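PDB 3E59: L-tyrosine isonitrile synthase from Pseudomonas aeruginosa, which converts the amino group of L-tyrosine into an isonitrile, using C2 of ribulose 5-phosphate as the carbon source, in the biosynthesis of paerucumarin. Local coordinates for residues 13-18 with 58-63; 27-32 with 195-200; 83-88 with 269-274; 158-163 with 168-173. All blocks are in the same frame, centred on the assembly; numbering follows the deposited sequence.

In the fold
From the N terminus, helix 11-20 and the following short helix 27-30 supply the first segments of contacts 1 and 2. Contact 1 closes first, when strand 60-64, the middle strand of the parallel sheet, comes back to helix 11-20. Contact 2 stays open until helix 193-210, so the two cross. Contact 3 starts at the head of helix 84-103 and ends in the loop after strand 265-267; it crosses contact 2 as well, and R30 of the one lies against H269 of the other. Contact 4 is a short, local closure between 158-163 and helix 167-178. It falls within the spans of both contacts 2 and 3, on the far side of the chain's centre from contact 3.

Contact 1 (13-18 with 58-63); sequences ARVLKE and EPIEFV
V15 and I60 meet methyl to methyl, their side chains reaching toward each other tip to tip between a helix and a strand. The touching atoms are V15 CG2 and I60 CD1, 3.8 Å apart. The rotamer of V15 divides the work of its fork: with CG1 anti to the backbone N (chi1 176°), CG2 lies beside that nitrogen and faces I60, while CG1 approaches the ring of F62. That second meeting is looser, 4.3 Å from V15 CG1 to F62 CZ, and the methyl stands at the edge of the ring, near its plane. I60 sends its longer branch toward the helix. CG1 is anti to the carbonyl carbon and chi2 is 157°, a nearly extended chain that carries CD1 out to V15. Being two residues apart in the strand, I60 and F62 present their side chains on the same side of it, and one valine serves both. All three residues are buried, and the contact is purely apolar. I100 and F103 of helix 84-103 and I50 of helix 35-55 also pack on V15. Strand 60-64 is the central strand of a five-stranded parallel sheet, hydrogen-bonded to 108-112 on one side and to 252-255 on the other. A helix-covered parallel sheet with the order 3-2-1-4-5 is characteristic of a Rossmann-like alpha/beta fold.

Contact 2 (27-32 with 195-200); sequences PEHRQS and GLLLYR
The carboxylate of E28 lies with one flat face over a methyl of L197: L197 CD2 is 3.8 Å from E28 CD and almost directly above the plane of the group. The imidazole of H29 borders the same leucine through the other methyl, L197 CD1 being 4.4 Å from H29 NE2 along a line oblique to the ring. That nitrogen has its polar partner in E193, to whose OE2 it is hydrogen-bonded, and the ring of Y26, which also packs on L197, meets the imidazole with the planes about 60° apart. The third flat group, the guanidinium of R200, stands near E28 obliquely as well. E28 OE2 and R200 NH2 are 4.3 Å apart, beyond a salt bridge, so the attraction between the opposite charges is probably modest at this exposed place. E28 can lie over the leucine because its chain is bent at chi2 (82°), which folds the carboxylate across L197 so that the two side chains run past each other in opposite directions. The arrangement is a docking of one weakly bonded helical turn, 27-30, on the flank of the long helix 193-210. The turn has a single backbone bond among its residues, from R30 N to P27 O at 3.3 Å, whereas residues 195-200 keep regular helical bonding. On another side of the long helix, Y199 stacks with Y231 of helix 219-247, and L198 packs on I234 and W238.

Contact 3 (83-88 with 269-274); sequences DMAERL and HMMPTR
M271 and L88 cross at about a right angle, the thioether reaching to the helix and its terminal methyl meeting the leucine. M271 CE is 4.2 Å from L88 CD1, while the sulfur settles over the backbone, with M271 SD 3.6 Å from A85 O. The bend at chi3 of M271 (72°) makes this double contact possible: it turns CE aside from the otherwise extended chain and leaves SD as the most advanced point against A85. In L88, with CG anti to the carbonyl carbon (chi1 -69°), the branch turns back toward the start of the helix and away from the loop, and CD1 is what the M271 methyl touches. Carbonyl oxygen A85 O, besides facing the sulfur, accepts from the hydroxyl of S89 one turn on. The helix receiving M271 is firmly started. D83 is its N-cap and forms a capping box with E86: A85 N donates to D83 OD1 at 3.0 Å, and D83 N returns a nearly straight bond (175°) to E86 OE1, which it meets from above the carboxylate plane. K70 and Y133 hold the same glutamate from outside. The contact thus joins the N-terminal turn of helix 84-103 to the loop following strand 265-267. L294 of strand 292-295 packs on both A85 and M271, F292 packs on L88, and helix 127-144 lies against the side of the turn that carries E86 and R87.

Contact 4 (158-163 with 168-173); sequences RAFEAQ and EQLRQL
Q163 and L170 bring the two backbones to 5.9 Å, CA to CA, where a 3-10 segment at 158-162 runs up to helix 167-178. The tighter winding shows in the i to i+3 bonds, E161 N to R158 O and Q163 N to F160 O, while residues 168-173 keep the i to i+4 pattern. At the close point Q163 O sits 3.3 Å from L170 CG. F160 provides the flat surface of the contact. L173 CB stands over one face of its ring, 3.8 Å from the centroid and only 5° off the normal, a well-centred CH-pi contact. L173 CD1 reaches F160 CD1 at 3.7 Å as the side chains pass in opposite directions, and L170 CD2 touches F160 CB and lies oblique to the ring. Alongside, the amides of Q163 and Q169 come together with planes 63° apart; the bend in Q163 at chi2 (-52°) swings its amide over to Q169. The far flank of the helix is ionic: R171 NE donates to E168 OE2 at 2.8 Å, the partner lying almost in the guanidinium plane, and R171 also bridges to D127. The chemistry is therefore sorted by side: aromatic and aliphatic groups hold the turn to the helix, the glutamine amides meet beside this apolar patch, and the salt bridge, within the helix itself, probably steadies R171 without joining the two segments.

Contact 1 (13-18 with 58-63)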
loop_
_atom_site.group_PDB
_atom_site.type_symbol
_atom_site.label_atom_id
_atom_site.label_comp_id
_atom_site.label_asym_id
_atom_site.label_seq_id
_atom_site.Cartn_x
_atom_site.Cartn_y
_atom_site.Cartn_z
ATOM N N ALA A 13 -10.839 16.824 13.817
ATOM C CA ALA A 13 -9.643 17.510 13.310
ATOM C C ALA A 13 -8.345 16.996 13.941
ATOM O O ALA A 13 -7.285 17.063 13.317
ATOM C CB ALA A 13 -9.763 19.021 13.489
ATOM N N ARG A 14 -8.442 16.491 15.168
ATOM C CA ARG A 14 -7.294 15.920 15.877
ATOM C C ARG A 14 -6.908 14.574 15.253
ATOM O O ARG A 14 -5.728 14.266 15.114
ATOM C CB ARG A 14 -7.598 15.744 17.369
ATOM C CG ARG A 14 -7.646 17.043 18.173
ATOM C CD ARG A 14 -7.878 16.766 19.662
ATOM N NE ARG A 14 -6.757 16.046 20.272
ATOM C CZ ARG A 14 -6.716 15.634 21.539
ATOM N NH1 ARG A 14 -7.740 15.855 22.360
ATOM N NH2 ARG A 14 -5.645 14.988 21.987
ATOM N N VAL A 15 -7.911 13.781 14.873
ATOM C CA VAL A 15 -7.664 12.531 14.146
ATOM C C VAL A 15 -6.913 12.859 12.864
ATOM O O VAL A 15 -5.866 12.269 12.580
ATOM C CB VAL A 15 -8.980 11.748 13.845
ATOM C CG1 VAL A 15 -8.700 10.490 13.003
ATOM C CG2 VAL A 15 -9.685 11.362 15.146
ATOM N N LEU A 16 -7.431 13.831 12.116
ATOM C CA LEU A 16 -6.877 14.171 10.808
ATOM C C LEU A 16 -5.448 14.686 10.941
ATOM O O LEU A 16 -4.574 14.305 10.164
ATOM C CB LEU A 16 -7.772 15.194 10.078
ATOM C CG LEU A 16 -7.327 15.598 8.661
ATOM C CD1 LEU A 16 -7.244 14.400 7.703
ATOM C CD2 LEU A 16 -8.234 16.677 8.090
ATOM N N LYS A 17 -5.216 15.546 11.934
ATOM C CA LYS A 17 -3.880 16.105 12.187
ATOM C C LYS A 17 -2.869 14.990 12.460
ATOM O O LYS A 17 -1.712 15.089 12.061
ATOM C CB LYS A 17 -3.907 17.131 13.331
ATOM N N GLU A 18 -3.333 13.931 13.122
ATOM C CA GLU A 18 -2.555 12.708 13.331
ATOM C C GLU A 18 -2.164 11.991 12.015
ATOM O O GLU A 18 -1.038 11.506 11.876
ATOM C CB GLU A 18 -3.332 11.757 14.253
ATOM C CG GLU A 18 -2.592 10.506 14.650
ATOM C CD GLU A 18 -1.396 10.796 15.538
ATOM O OE1 GLU A 18 -1.550 11.600 16.483
ATOM O OE2 GLU A 18 -0.310 10.223 15.280
ATOM N N GLU A 58 -18.713 5.213 17.612
ATOM C CA GLU A 58 -18.175 3.969 17.069
ATOM C C GLU A 58 -16.673 4.120 16.848
ATOM O O GLU A 58 -16.185 5.243 16.678
ATOM C CB GLU A 58 -18.832 3.635 15.730
ATOM C CG GLU A 58 -20.293 3.227 15.785
ATOM C CD GLU A 58 -20.982 3.395 14.438
ATOM O OE1 GLU A 58 -20.378 4.002 13.518
ATOM O OE2 GLU A 58 -22.134 2.931 14.299
ATOM N N PRO A 59 -15.931 2.996 16.846
ATOM C CA PRO A 59 -14.503 3.111 16.524
ATOM C C PRO A 59 -14.320 3.568 15.072
ATOM O O PRO A 59 -15.139 3.228 14.204
ATOM C CB PRO A 59 -13.962 1.684 16.738
ATOM C CG PRO A 59 -15.029 0.960 17.517
ATOM C CD PRO A 59 -16.329 1.605 17.130
ATOM N N ILE A 60 -13.277 4.349 14.817
ATOM C CA ILE A 60 -13.022 4.842 13.461
ATOM C C ILE A 60 -12.414 3.720 12.600
ATOM O O ILE A 60 -11.370 3.156 12.942
ATOM C CB ILE A 60 -12.108 6.088 13.478
ATOM C CG1 ILE A 60 -12.672 7.153 14.429
ATOM C CG2 ILE A 60 -11.919 6.669 12.054
ATOM C CD1 ILE A 60 -11.621 8.129 14.927
ATOM N N GLU A 61 -13.087 3.384 11.500
ATOM C CA GLU A 61 -12.599 2.369 10.561
ATOM C C GLU A 61 -11.753 3.003 9.458
ATOM O O GLU A 61 -12.145 4.027 8.853
ATOM C CB GLU A 61 -13.765 1.587 9.927
ATOM C CG GLU A 61 -14.654 0.822 10.915
ATOM C CD GLU A 61 -15.951 0.289 10.273
ATOM O OE1 GLU A 61 -15.902 -0.265 9.150
ATOM O OE2 GLU A 61 -17.028 0.421 10.902
ATOM N N PHE A 62 -10.593 2.384 9.228
ATOM C CA PHE A 62 -9.707 2.657 8.101
ATOM C C PHE A 62 -9.593 1.400 7.234
ATOM O O PHE A 62 -9.476 0.286 7.748
ATOM C CB PHE A 62 -8.293 3.093 8.572
ATOM C CG PHE A 62 -8.293 4.334 9.422
ATOM C CD1 PHE A 62 -8.423 4.245 10.810
ATOM C CD2 PHE A 62 -8.171 5.596 8.841
ATOM C CE1 PHE A 62 -8.447 5.395 11.612
ATOM C CE2 PHE A 62 -8.193 6.743 9.620
ATOM C CZ PHE A 62 -8.341 6.649 11.011
ATOM N N VAL A 63 -9.628 1.602 5.918
ATOM C CA VAL A 63 -9.362 0.560 4.933
ATOM C C VAL A 63 -8.064 0.909 4.221
ATOM O O VAL A 63 -7.874 2.053 3.805
ATOM C CB VAL A 63 -10.537 0.430 3.944
ATOM C CG1 VAL A 63 -10.107 -0.236 2.636
ATOM C CG2 VAL A 63 -11.675 -0.348 4.614
#

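Contact 2 (27-32 with 195-200)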
loop_
_atom_site.group_PDB
_atom_site.type_symbol
_atom_site.label_atom_id
_atom_site.label_comp_id
_atom_site.label_asym_id
_atom_site.label_seq_id
_atom_site.Cartn_x
_atom_site.Cartn_y
_atom_site.Cartn_z
ATOM N N PRO A 27 6.007 13.548 -5.193
ATOM C CA PRO A 27 7.350 14.168 -5.148
ATOM C C PRO A 27 7.392 15.461 -5.965
ATOM O O PRO A 27 8.056 16.420 -5.570
ATOM C CB PRO A 27 8.257 13.106 -5.794
ATOM C CG PRO A 27 7.548 11.806 -5.529
ATOM C CD PRO A 27 6.073 12.121 -5.569
ATOM N N GLU A 28 6.666 15.479 -7.084
ATOM C CA GLU A 28 6.591 16.648 -7.967
ATOM C C GLU A 28 5.964 17.896 -7.318
ATOM O O GLU A 28 6.165 19.013 -7.799
ATOM C CB GLU A 28 5.851 16.283 -9.266
ATOM C CG GLU A 28 6.615 15.274 -10.153
ATOM C CD GLU A 28 6.455 13.810 -9.729
ATOM O OE1 GLU A 28 5.725 13.518 -8.743
ATOM O OE2 GLU A 28 7.047 12.937 -10.407
ATOM N N HIS A 29 5.222 17.707 -6.225
ATOM C CA HIS A 29 4.556 18.824 -5.535
ATOM C C HIS A 29 5.321 19.357 -4.323
ATOM O O HIS A 29 4.993 20.424 -3.813
ATOM C CB HIS A 29 3.132 18.442 -5.098
ATOM C CG HIS A 29 2.224 18.059 -6.226
ATOM N ND1 HIS A 29 1.019 17.427 -6.022
ATOM C CD2 HIS A 29 2.344 18.211 -7.569
ATOM C CE1 HIS A 29 0.427 17.216 -7.184
ATOM N NE2 HIS A 29 1.215 17.675 -8.141
ATOM N N ARG A 30 6.334 18.622 -3.863
ATOM C CA ARG A 30 7.036 18.970 -2.620
ATOM C C ARG A 30 7.827 20.284 -2.680
ATOM O O ARG A 30 7.787 21.074 -1.730
ATOM C CB ARG A 30 7.941 17.818 -2.162
ATOM C CG ARG A 30 7.182 16.560 -1.719
ATOM C CD ARG A 30 8.060 15.615 -0.893
ATOM N NE ARG A 30 7.269 14.570 -0.237
ATOM C CZ ARG A 30 6.711 14.676 0.971
ATOM N NH1 ARG A 30 6.852 15.781 1.687
ATOM N NH2 ARG A 30 6.011 13.662 1.470
ATOM N N GLN A 31 8.524 20.520 -3.797
ATOM C CA GLN A 31 9.458 21.652 -3.931
ATOM C C GLN A 31 8.803 23.035 -3.940
ATOM O O GLN A 31 9.341 23.974 -3.343
ATOM C CB GLN A 31 10.351 21.487 -5.170
ATOM N N SER A 32 7.655 23.166 -4.608
ATOM C CA SER A 32 7.006 24.480 -4.720
ATOM C C SER A 32 5.469 24.535 -4.668
ATOM O O SER A 32 4.905 25.623 -4.543
ATOM C CB SER A 32 7.566 25.292 -5.914
ATOM O OG SER A 32 8.195 24.471 -6.888
ATOM N N GLY A 195 -3.376 11.303 -12.522
ATOM C CA GLY A 195 -3.595 10.062 -13.255
ATOM C C GLY A 195 -2.336 9.664 -14.014
ATOM O O GLY A 195 -1.905 8.510 -13.964
ATOM N N LEU A 196 -1.730 10.620 -14.712
ATOM C CA LEU A 196 -0.487 10.337 -15.435
ATOM C C LEU A 196 0.697 10.051 -14.503
ATOM O O LEU A 196 1.572 9.249 -14.838
ATOM C CB LEU A 196 -0.159 11.444 -16.423
ATOM C CG LEU A 196 -1.078 11.540 -17.649
ATOM C CD1 LEU A 196 -0.663 12.713 -18.484
ATOM C CD2 LEU A 196 -1.038 10.273 -18.487
ATOM N N LEU A 197 0.710 10.708 -13.343
ATOM C CA LEU A 197 1.742 10.502 -12.335
ATOM C C LEU A 197 1.654 9.095 -11.784
ATOM O O LEU A 197 2.679 8.454 -11.588
ATOM C CB LEU A 197 1.676 11.553 -11.200
ATOM C CG LEU A 197 2.102 12.997 -11.529
ATOM C CD1 LEU A 197 1.956 13.911 -10.314
ATOM C CD2 LEU A 197 3.540 13.057 -12.077
ATOM N N LEU A 198 0.424 8.623 -11.556
ATOM C CA LEU A 198 0.172 7.241 -11.158
ATOM C C LEU A 198 0.614 6.252 -12.226
ATOM O O LEU A 198 1.362 5.325 -11.942
ATOM C CB LEU A 198 -1.317 7.024 -10.835
ATOM C CG LEU A 198 -1.700 5.594 -10.433
ATOM C CD1 LEU A 198 -1.020 5.161 -9.140
ATOM C CD2 LEU A 198 -3.229 5.426 -10.336
ATOM N N TYR A 199 0.128 6.434 -13.448
ATOM C CA TYR A 199 0.530 5.574 -14.550
ATOM C C TYR A 199 2.080 5.435 -14.638
ATOM O O TYR A 199 2.600 4.325 -14.764
ATOM C CB TYR A 199 -0.090 6.059 -15.883
ATOM C CG TYR A 199 0.281 5.173 -17.053
ATOM C CD1 TYR A 199 1.179 5.612 -18.026
ATOM C CD2 TYR A 199 -0.224 3.868 -17.158
ATOM C CE1 TYR A 199 1.544 4.793 -19.078
ATOM C CE2 TYR A 199 0.142 3.040 -18.212
ATOM C CZ TYR A 199 1.022 3.506 -19.159
ATOM O OH TYR A 199 1.388 2.698 -20.214
ATOM N N ARG A 200 2.799 6.553 -14.550
ATOM C CA ARG A 200 4.277 6.540 -14.601
ATOM C C ARG A 200 4.902 5.756 -13.451
ATOM O O ARG A 200 5.888 5.035 -13.647
ATOM C CB ARG A 200 4.878 7.967 -14.719
ATOM C CG ARG A 200 6.441 8.023 -14.694
ATOM C CD ARG A 200 7.055 9.111 -15.587
ATOM N NE ARG A 200 7.486 10.298 -14.839
ATOM C CZ ARG A 200 8.725 10.811 -14.824
ATOM N NH1 ARG A 200 9.719 10.257 -15.510
ATOM N NH2 ARG A 200 8.968 11.903 -14.108
#

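Contact 3 (83-88 with 269-274)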
loop_
_atom_site.group_PDB
_atom_site.type_symbol
_atom_site.label_atom_id
_atom_site.label_comp_id
_atom_site.label_asym_id
_atom_site.label_seq_id
_atom_site.Cartn_x
_atom_site.Cartn_y
_atom_site.Cartn_z
ATOM N N ASP A 83 9.481 -9.045 6.169
ATOM C CA ASP A 83 10.670 -8.877 7.014
ATOM C C ASP A 83 10.571 -7.625 7.889
ATOM O O ASP A 83 9.457 -7.132 8.154
ATOM C CB ASP A 83 11.977 -8.941 6.181
ATOM C CG ASP A 83 12.082 -7.840 5.119
ATOM O OD1 ASP A 83 11.546 -6.733 5.287
ATOM O OD2 ASP A 83 12.729 -8.082 4.093
ATOM N N MET A 84 11.714 -7.121 8.349
ATOM C CA MET A 84 11.730 -5.927 9.218
ATOM C C MET A 84 10.999 -4.703 8.610
ATOM O O MET A 84 10.375 -3.916 9.319
ATOM C CB MET A 84 13.173 -5.587 9.626
ATOM C CG MET A 84 13.291 -4.495 10.684
ATOM S SD MET A 84 12.657 -4.952 12.308
ATOM C CE MET A 84 14.045 -5.874 12.942
ATOM N N ALA A 85 11.030 -4.572 7.291
ATOM C CA ALA A 85 10.273 -3.504 6.635
ATOM C C ALA A 85 8.751 -3.644 6.853
ATOM O O ALA A 85 8.094 -2.681 7.257
ATOM C CB ALA A 85 10.618 -3.432 5.153
ATOM N N GLU A 86 8.189 -4.830 6.601
ATOM C CA GLU A 86 6.775 -5.080 6.933
ATOM C C GLU A 86 6.507 -4.920 8.422
ATOM O O GLU A 86 5.492 -4.320 8.813
ATOM C CB GLU A 86 6.325 -6.480 6.520
ATOM C CG GLU A 86 5.913 -6.627 5.074
ATOM C CD GLU A 86 7.093 -6.833 4.154
ATOM O OE1 GLU A 86 8.251 -6.789 4.621
ATOM O OE2 GLU A 86 6.860 -7.061 2.963
ATOM N N ARG A 87 7.417 -5.452 9.245
ATOM C CA ARG A 87 7.221 -5.515 10.694
ATOM C C ARG A 87 7.072 -4.136 11.304
ATOM O O ARG A 87 6.128 -3.879 12.056
ATOM C CB ARG A 87 8.350 -6.278 11.387
ATOM C CG ARG A 87 8.212 -6.298 12.925
ATOM C CD ARG A 87 9.280 -7.157 13.577
ATOM N NE ARG A 87 9.486 -8.429 12.879
ATOM C CZ ARG A 87 8.854 -9.566 13.173
ATOM N NH1 ARG A 87 7.955 -9.607 14.154
ATOM N NH2 ARG A 87 9.124 -10.669 12.487
ATOM N N LEU A 88 7.993 -3.243 10.964
ATOM C CA LEU A 88 7.941 -1.875 11.485
ATOM C C LEU A 88 6.780 -1.076 10.904
ATOM O O LEU A 88 6.236 -0.205 11.575
ATOM C CB LEU A 88 9.266 -1.166 11.233
ATOM C CG LEU A 88 10.446 -1.689 12.056
ATOM C CD1 LEU A 88 11.714 -1.136 11.491
ATOM C CD2 LEU A 88 10.292 -1.300 13.533
ATOM N N HIS A 269 2.323 7.255 4.991
ATOM C CA HIS A 269 3.617 6.625 5.196
ATOM C C HIS A 269 3.586 5.729 6.420
ATOM O O HIS A 269 2.797 5.949 7.348
ATOM C CB HIS A 269 4.724 7.670 5.325
ATOM C CG HIS A 269 5.183 8.236 4.014
ATOM N ND1 HIS A 269 5.942 7.514 3.114
ATOM C CD2 HIS A 269 5.040 9.471 3.475
ATOM C CE1 HIS A 269 6.227 8.270 2.068
ATOM N NE2 HIS A 269 5.703 9.467 2.269
ATOM N N MET A 270 4.423 4.700 6.395
ATOM C CA MET A 270 4.482 3.701 7.473
ATOM C C MET A 270 5.888 3.547 8.088
ATOM O O MET A 270 6.045 2.894 9.123
ATOM C CB MET A 270 3.989 2.344 6.964
ATOM C CG MET A 270 2.543 2.305 6.485
ATOM S SD MET A 270 2.126 0.685 5.853
ATOM C CE MET A 270 3.244 0.565 4.449
ATOM N N MET A 271 6.894 4.117 7.430
ATOM C CA MET A 271 8.288 4.203 7.912
ATOM C C MET A 271 8.844 5.450 7.257
ATOM O O MET A 271 8.386 5.816 6.168
ATOM C CB MET A 271 9.140 3.045 7.400
ATOM C CG MET A 271 8.933 1.718 8.074
ATOM S SD MET A 271 9.940 0.445 7.286
ATOM C CE MET A 271 11.574 0.893 7.839
ATOM N N PRO A 272 9.829 6.114 7.902
ATOM C CA PRO A 272 10.512 7.201 7.211
ATOM C C PRO A 272 11.116 6.726 5.880
ATOM O O PRO A 272 11.704 5.644 5.812
ATOM C CB PRO A 272 11.606 7.600 8.201
ATOM C CG PRO A 272 11.031 7.223 9.560
ATOM C CD PRO A 272 10.330 5.932 9.282
ATOM N N THR A 273 10.938 7.528 4.834
ATOM C CA THR A 273 11.495 7.241 3.509
ATOM C C THR A 273 11.549 8.508 2.656
ATOM O O THR A 273 10.695 9.391 2.784
ATOM C CB THR A 273 10.724 6.088 2.782
ATOM O OG1 THR A 273 11.402 5.721 1.574
ATOM C CG2 THR A 273 9.287 6.462 2.460
ATOM N N ARG A 274 12.558 8.588 1.789
ATOM C CA ARG A 274 12.714 9.692 0.842
ATOM C C ARG A 274 11.729 9.603 -0.335
ATOM O O ARG A 274 11.300 10.625 -0.863
ATOM C CB ARG A 274 14.146 9.700 0.287
#

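Contact 4 (158-163 with 168-173)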
loop_
_atom_site.group_PDB
_atom_site.type_symbol
_atom_site.label_atom_id
_atom_site.label_comp_id
_atom_site.label_asym_id
_atom_site.label_seq_id
_atom_site.Cartn_x
_atom_site.Cartn_y
_atom_site.Cartn_z
ATOM N N ARG A 158 -17.568 -12.425 1.209
ATOM C CA ARG A 158 -18.687 -13.323 1.498
ATOM C C ARG A 158 -19.456 -13.707 0.234
ATOM O O ARG A 158 -19.827 -14.865 0.062
ATOM C CB ARG A 158 -19.616 -12.684 2.538
ATOM C CG ARG A 158 -20.612 -13.623 3.188
ATOM C CD ARG A 158 -21.349 -12.928 4.328
ATOM N NE ARG A 158 -22.611 -13.597 4.658
ATOM C CZ ARG A 158 -23.448 -13.201 5.619
ATOM N NH1 ARG A 158 -23.167 -12.134 6.360
ATOM N NH2 ARG A 158 -24.572 -13.873 5.844
ATOM N N ALA A 159 -19.670 -12.737 -0.651
ATOM C CA ALA A 159 -20.444 -12.944 -1.874
ATOM C C ALA A 159 -19.767 -13.902 -2.857
ATOM O O ALA A 159 -20.440 -14.514 -3.687
ATOM C CB ALA A 159 -20.736 -11.608 -2.547
ATOM N N PHE A 160 -18.443 -14.022 -2.750
ATOM C CA PHE A 160 -17.645 -14.878 -3.639
ATOM C C PHE A 160 -17.273 -16.224 -2.990
ATOM O O PHE A 160 -16.349 -16.903 -3.450
ATOM C CB PHE A 160 -16.342 -14.169 -4.035
ATOM C CG PHE A 160 -16.525 -12.837 -4.728
ATOM C CD1 PHE A 160 -17.733 -12.482 -5.338
ATOM C CD2 PHE A 160 -15.449 -11.955 -4.809
ATOM C CE1 PHE A 160 -17.870 -11.256 -5.977
ATOM C CE2 PHE A 160 -15.571 -10.735 -5.454
ATOM C CZ PHE A 160 -16.780 -10.381 -6.042
ATOM N N GLU A 161 -17.990 -16.590 -1.926
ATOM C CA GLU A 161 -17.659 -17.728 -1.055
ATOM C C GLU A 161 -17.338 -19.042 -1.791
ATOM O O GLU A 161 -16.281 -19.640 -1.566
ATOM C CB GLU A 161 -18.791 -17.951 -0.047
ATOM C CG GLU A 161 -18.312 -18.209 1.372
ATOM C CD GLU A 161 -19.424 -18.083 2.410
ATOM O OE1 GLU A 161 -19.312 -17.209 3.306
ATOM O OE2 GLU A 161 -20.407 -18.852 2.325
ATOM N N ALA A 162 -18.249 -19.474 -2.664
ATOM C CA ALA A 162 -18.089 -20.715 -3.439
ATOM C C ALA A 162 -16.750 -20.799 -4.174
ATOM O O ALA A 162 -16.197 -21.892 -4.340
ATOM C CB ALA A 162 -19.242 -20.874 -4.431
ATOM N N GLN A 163 -16.231 -19.644 -4.595
ATOM C CA GLN A 163 -15.021 -19.586 -5.418
ATOM C C GLN A 163 -13.764 -19.254 -4.624
ATOM O O GLN A 163 -12.713 -18.947 -5.198
ATOM C CB GLN A 163 -15.207 -18.603 -6.579
ATOM C CG GLN A 163 -16.186 -19.082 -7.656
ATOM C CD GLN A 163 -15.870 -20.488 -8.177
ATOM O OE1 GLN A 163 -16.772 -21.234 -8.579
ATOM N NE2 GLN A 163 -14.588 -20.855 -8.164
ATOM N N GLU A 168 -8.174 -17.977 -9.869
ATOM C CA GLU A 168 -8.515 -17.358 -11.156
ATOM C C GLU A 168 -9.991 -16.974 -11.272
ATOM O O GLU A 168 -10.316 -15.930 -11.830
ATOM C CB GLU A 168 -8.082 -18.229 -12.344
ATOM C CG GLU A 168 -6.785 -17.762 -13.003
ATOM C CD GLU A 168 -6.811 -16.284 -13.361
ATOM O OE1 GLU A 168 -7.745 -15.852 -14.070
ATOM O OE2 GLU A 168 -5.897 -15.550 -12.930
ATOM N N GLN A 169 -10.872 -17.818 -10.744
ATOM C CA GLN A 169 -12.302 -17.500 -10.664
ATOM C C GLN A 169 -12.643 -16.361 -9.689
ATOM O O GLN A 169 -13.613 -15.630 -9.902
ATOM C CB GLN A 169 -13.116 -18.752 -10.339
ATOM C CG GLN A 169 -13.391 -19.614 -11.562
ATOM C CD GLN A 169 -13.944 -20.987 -11.219
ATOM O OE1 GLN A 169 -13.527 -21.616 -10.243
ATOM N NE2 GLN A 169 -14.880 -21.465 -12.033
ATOM N N LEU A 170 -11.852 -16.218 -8.625
ATOM C CA LEU A 170 -12.000 -15.098 -7.702
ATOM C C LEU A 170 -11.699 -13.801 -8.437
ATOM O O LEU A 170 -12.497 -12.857 -8.404
ATOM C CB LEU A 170 -11.058 -15.238 -6.503
ATOM C CG LEU A 170 -11.573 -15.843 -5.200
ATOM C CD1 LEU A 170 -10.432 -15.917 -4.185
ATOM C CD2 LEU A 170 -12.756 -15.055 -4.631
ATOM N N ARG A 171 -10.551 -13.783 -9.120
ATOM C CA ARG A 171 -10.135 -12.655 -9.927
ATOM C C ARG A 171 -11.192 -12.282 -10.968
ATOM O O ARG A 171 -11.505 -11.101 -11.134
ATOM C CB ARG A 171 -8.767 -12.921 -10.564
ATOM C CG ARG A 171 -7.620 -12.778 -9.570
ATOM C CD ARG A 171 -6.237 -12.858 -10.224
ATOM N NE ARG A 171 -5.822 -14.241 -10.468
ATOM C CZ ARG A 171 -5.181 -15.015 -9.593
ATOM N NH1 ARG A 171 -4.871 -14.562 -8.382
ATOM N NH2 ARG A 171 -4.857 -16.264 -9.927
ATOM N N GLN A 172 -11.754 -13.288 -11.640
ATOM C CA GLN A 172 -12.818 -13.075 -12.630
ATOM C C GLN A 172 -14.118 -12.528 -12.026
ATOM O O GLN A 172 -14.846 -11.774 -12.682
ATOM C CB GLN A 172 -13.095 -14.360 -13.425
ATOM C CG GLN A 172 -12.069 -14.644 -14.537
ATOM C CD GLN A 172 -11.891 -13.468 -15.505
ATOM O OE1 GLN A 172 -12.869 -12.853 -15.957
ATOM N NE2 GLN A 172 -10.639 -13.156 -15.828
ATOM N N LEU A 173 -14.412 -12.925 -10.789
ATOM C CA LEU A 173 -15.544 -12.352 -10.040
ATOM C C LEU A 173 -15.338 -10.877 -9.689
ATOM O O LEU A 173 -16.285 -10.099 -9.776
ATOM C CB LEU A 173 -15.865 -13.162 -8.771
ATOM C CG LEU A 173 -16.480 -14.556 -8.941
ATOM C CD1 LEU A 173 -16.675 -15.197 -7.574
ATOM C CD2 LEU A 173 -17.793 -14.499 -9.706
#